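Cyclic di-GMP-binding protein XC_3703 (Xanthomonas campestris pv. campestris, PDB 5B7W) binds the second messenger cyclic di-GMP, regulates virulence and biofilm formation and, when free of the nucleotide, helps a LysR-type transcriptional regulator engage its target genes. Local coordinates at residues V119-N124 and L128-K133. Residues are numbered along the deposited sequence; the frame is centred on the assembly and turned at random.
Sequences VEAQIN and LRVTGK
L128 reaches over to the neighbouring strand with one methyl: CD1 lies over the Q122 carbonyl, 3.5 Å from Q122 O, between CB of A121 and CG2 of I123. CG anti to the backbone N (chi1 -176°) carries the branched leucine end there, beneath helix 102-114, where L108 meets L128 and V109 and L112 meet the small A121. R129 turns to the other face of the sheet. Its backbone pairs with Q122 through two bonds, N to Q122 O and Q122 N to R129 O, each 2.9 Å, while its long chain lets the guanidinium reach N158 and a salt bridge to D5. V130 returns to the face of L128, and its CG1 packs 3.6 Å from CB of V119; a beta-branched residue suits this buried spot in an extended chain. T131 pairs with E120, whose N lies 2.6 Å from T131 O. E120 O accepts twice, from T131 N at 2.7 Å and T131 OG1 at 3.1 Å, the two donors approaching from opposite faces of the carbonyl plane; threonine's short side chain (chi1 71°) puts the hydroxyl there. G132 has no side chain to crowd V119 CG1, just before K133, which probably helps bind cyclic di-GMP, as inferred from relatives. The chemistry is thus two-sided: A121 and L128 pack the hairpin of this RRM-like domain against helix 102-114 and V130 packs against strand 3-7, whereas opposite them T131 grips E120 O and R129 reaches across strand 3-7 to N158.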
ATOM      1  N   VAL A 119       5.534 -25.486   3.874  1.00 54.14           N
ATOM      2  CA  VAL A 119       5.746 -24.412   4.832  1.00 45.35           C
ATOM      3  C   VAL A 119       4.623 -24.425   5.857  1.00 40.83           C
ATOM      4  O   VAL A 119       3.527 -24.935   5.615  1.00 40.22           O
ATOM      5  CB  VAL A 119       5.838 -23.027   4.155  1.00 34.20           C
ATOM      6  CG1 VAL A 119       7.037 -22.967   3.220  1.00 39.94           C
ATOM      7  CG2 VAL A 119       4.552 -22.710   3.409  1.00 35.83           C
ATOM      8  N   GLU A 120       4.921 -23.862   7.023  1.00 39.89           N
ATOM      9  CA  GLU A 120       3.940 -23.641   8.074  1.00 51.14           C
ATOM     10  C   GLU A 120       3.860 -22.146   8.340  1.00 44.69           C
ATOM     11  O   GLU A 120       4.876 -21.509   8.636  1.00 45.60           O
ATOM     12  CB  GLU A 120       4.308 -24.401   9.351  1.00 59.52           C
ATOM     13  CG  GLU A 120       3.172 -24.507  10.355  1.00 70.40           C
ATOM     14  CD  GLU A 120       3.469 -25.486  11.474  1.00 76.84           C
ATOM     15  OE1 GLU A 120       2.568 -25.733  12.304  1.00 78.95           O
ATOM     16  OE2 GLU A 120       4.602 -26.009  11.526  1.00 74.35           O
ATOM     17  N   ALA A 121       2.660 -21.588   8.214  1.00 43.62           N
ATOM     18  CA  ALA A 121       2.440 -20.157   8.357  1.00 40.17           C
ATOM     19  C   ALA A 121       1.741 -19.865   9.676  1.00 45.97           C
ATOM     20  O   ALA A 121       0.840 -20.601  10.090  1.00 51.61           O
ATOM     21  CB  ALA A 121       1.610 -19.611   7.192  1.00 37.10           C
ATOM     22  N   GLN A 122       2.161 -18.787  10.332  1.00 41.24           N
ATOM     23  CA  GLN A 122       1.581 -18.381  11.604  1.00 46.42           C
ATOM     24  C   GLN A 122       1.457 -16.868  11.628  1.00 45.69           C
ATOM     25  O   GLN A 122       2.411 -16.160  11.294  1.00 46.32           O
ATOM     26  CB  GLN A 122       2.433 -18.859  12.784  1.00 46.43           C
ATOM     27  CG  GLN A 122       1.972 -18.330  14.132  1.00 59.61           C
ATOM     28  CD  GLN A 122       2.231 -19.308  15.260  1.00 72.38           C
ATOM     29  OE1 GLN A 122       3.329 -19.851  15.384  1.00 76.42           O
ATOM     30  NE2 GLN A 122       1.222 -19.533  16.092  1.00 78.47           N
ATOM     31  N   ILE A 123       0.288 -16.377  12.019  1.00 40.12           N
ATOM     32  CA  ILE A 123       0.086 -14.940  12.145  1.00 45.51           C
ATOM     33  C   ILE A 123       0.736 -14.464  13.437  1.00 41.95           C
ATOM     34  O   ILE A 123       0.664 -15.130  14.479  1.00 48.54           O
ATOM     35  CB  ILE A 123      -1.412 -14.585  12.084  1.00 55.13           C
ATOM     36  CG1 ILE A 123      -2.107 -14.833  13.425  1.00 63.24           C
ATOM     37  CG2 ILE A 123      -2.100 -15.384  10.984  1.00 63.71           C
ATOM     38  CD1 ILE A 123      -3.526 -14.315  13.482  1.00 68.46           C
ATOM     39  N   ASN A 124       1.418 -13.324  13.360  1.00 39.99           N
ATOM     40  CA  ASN A 124       2.053 -12.710  14.525  1.00 39.64           C
ATOM     41  C   ASN A 124       1.798 -11.212  14.414  1.00 39.42           C
ATOM     42  O   ASN A 124       2.550 -10.495  13.744  1.00 42.85           O
ATOM     43  CB  ASN A 124       3.544 -13.026  14.590  1.00 34.69           C
ATOM     44  CG  ASN A 124       3.822 -14.507  14.793  1.00 38.91           C
ATOM     45  OD1 ASN A 124       4.306 -15.187  13.890  1.00 55.14           O
ATOM     46  ND2 ASN A 124       3.508 -15.013  15.979  1.00 50.19           N
ATOM     47  N   LEU A 128       2.959 -12.122   8.913  1.00 32.10           N
ATOM     48  CA  LEU A 128       2.818 -13.564   8.749  1.00 37.57           C
ATOM     49  C   LEU A 128       4.210 -14.180   8.723  1.00 36.39           C
ATOM     50  O   LEU A 128       4.984 -13.934   7.791  1.00 38.04           O
ATOM     51  CB  LEU A 128       2.048 -13.901   7.472  1.00 35.94           C
ATOM     52  CG  LEU A 128       1.768 -15.389   7.245  1.00 39.64           C
ATOM     53  CD1 LEU A 128       0.757 -15.910   8.257  1.00 31.87           C
ATOM     54  CD2 LEU A 128       1.297 -15.650   5.820  1.00 44.87           C
ATOM     55  N   ARG A 129       4.531 -14.976   9.740  1.00 29.53           N
ATOM     56  CA  ARG A 129       5.799 -15.691   9.769  1.00 29.84           C
ATOM     57  C   ARG A 129       5.629 -17.057   9.118  1.00 31.52           C
ATOM     58  O   ARG A 129       4.719 -17.814   9.472  1.00 34.23           O
ATOM     59  CB  ARG A 129       6.327 -15.852  11.194  1.00 39.30           C
ATOM     60  CG  ARG A 129       7.712 -16.490  11.234  1.00 45.01           C
ATOM     61  CD  ARG A 129       8.309 -16.489  12.627  1.00 58.54           C
ATOM     62  NE  ARG A 129       8.558 -15.136  13.119  1.00 62.32           N
ATOM     63  CZ  ARG A 129       9.532 -14.340  12.686  1.00 63.60           C
ATOM     64  NH1 ARG A 129       9.668 -13.127  13.204  1.00 65.43           N
ATOM     65  NH2 ARG A 129      10.371 -14.749  11.742  1.00 64.27           N
ATOM     66  N   VAL A 130       6.508 -17.362   8.170  1.00 35.75           N
ATOM     67  CA  VAL A 130       6.473 -18.611   7.419  1.00 33.08           C
ATOM     68  C   VAL A 130       7.687 -19.437   7.817  1.00 38.17           C
ATOM     69  O   VAL A 130       8.819 -18.942   7.787  1.00 33.41           O
ATOM     70  CB  VAL A 130       6.453 -18.346   5.904  1.00 32.46           C
ATOM     71  CG1 VAL A 130       6.481 -19.653   5.136  1.00 30.00           C
ATOM     72  CG2 VAL A 130       5.229 -17.522   5.529  1.00 30.17           C
ATOM     73  N   THR A 131       7.450 -20.691   8.196  1.00 42.06           N
ATOM     74  CA  THR A 131       8.510 -21.602   8.602  1.00 46.95           C
ATOM     75  C   THR A 131       8.508 -22.831   7.704  1.00 42.46           C
ATOM     76  O   THR A 131       7.446 -23.343   7.335  1.00 33.53           O
ATOM     77  CB  THR A 131       8.353 -22.032  10.068  1.00 52.82           C
ATOM     78  OG1 THR A 131       7.225 -22.907  10.195  1.00 63.05           O
ATOM     79  CG2 THR A 131       8.154 -20.820  10.964  1.00 51.66           C
ATOM     80  N   GLY A 132       9.708 -23.294   7.351  1.00 44.38           N
ATOM     81  CA  GLY A 132       9.866 -24.501   6.564  1.00 41.75           C
ATOM     82  C   GLY A 132      11.120 -25.230   6.995  1.00 42.31           C
ATOM     83  O   GLY A 132      11.974 -24.677   7.691  1.00 40.64           O
ATOM     84  N   LYS A 133      11.223 -26.495   6.571  1.00 45.84           N
ATOM     85  CA  LYS A 133      12.370 -27.296   6.990  1.00 52.98           C
ATOM     86  C   LYS A 133      13.653 -26.862   6.289  1.00 52.70           C
ATOM     87  O   LYS A 133      14.740 -26.993   6.864  1.00 60.67           O
ATOM     88  CB  LYS A 133      12.102 -28.795   6.772  1.00 58.18           C
ATOM     89  CG  LYS A 133      11.479 -29.222   5.439  1.00 67.85           C
ATOM     90  CD  LYS A 133      12.512 -29.344   4.329  1.00 75.14           C
ATOM     91  CE  LYS A 133      11.945 -30.044   3.103  1.00 75.55           C
ATOM     92  NZ  LYS A 133      12.750 -29.734   1.888  1.00 72.28           N
TER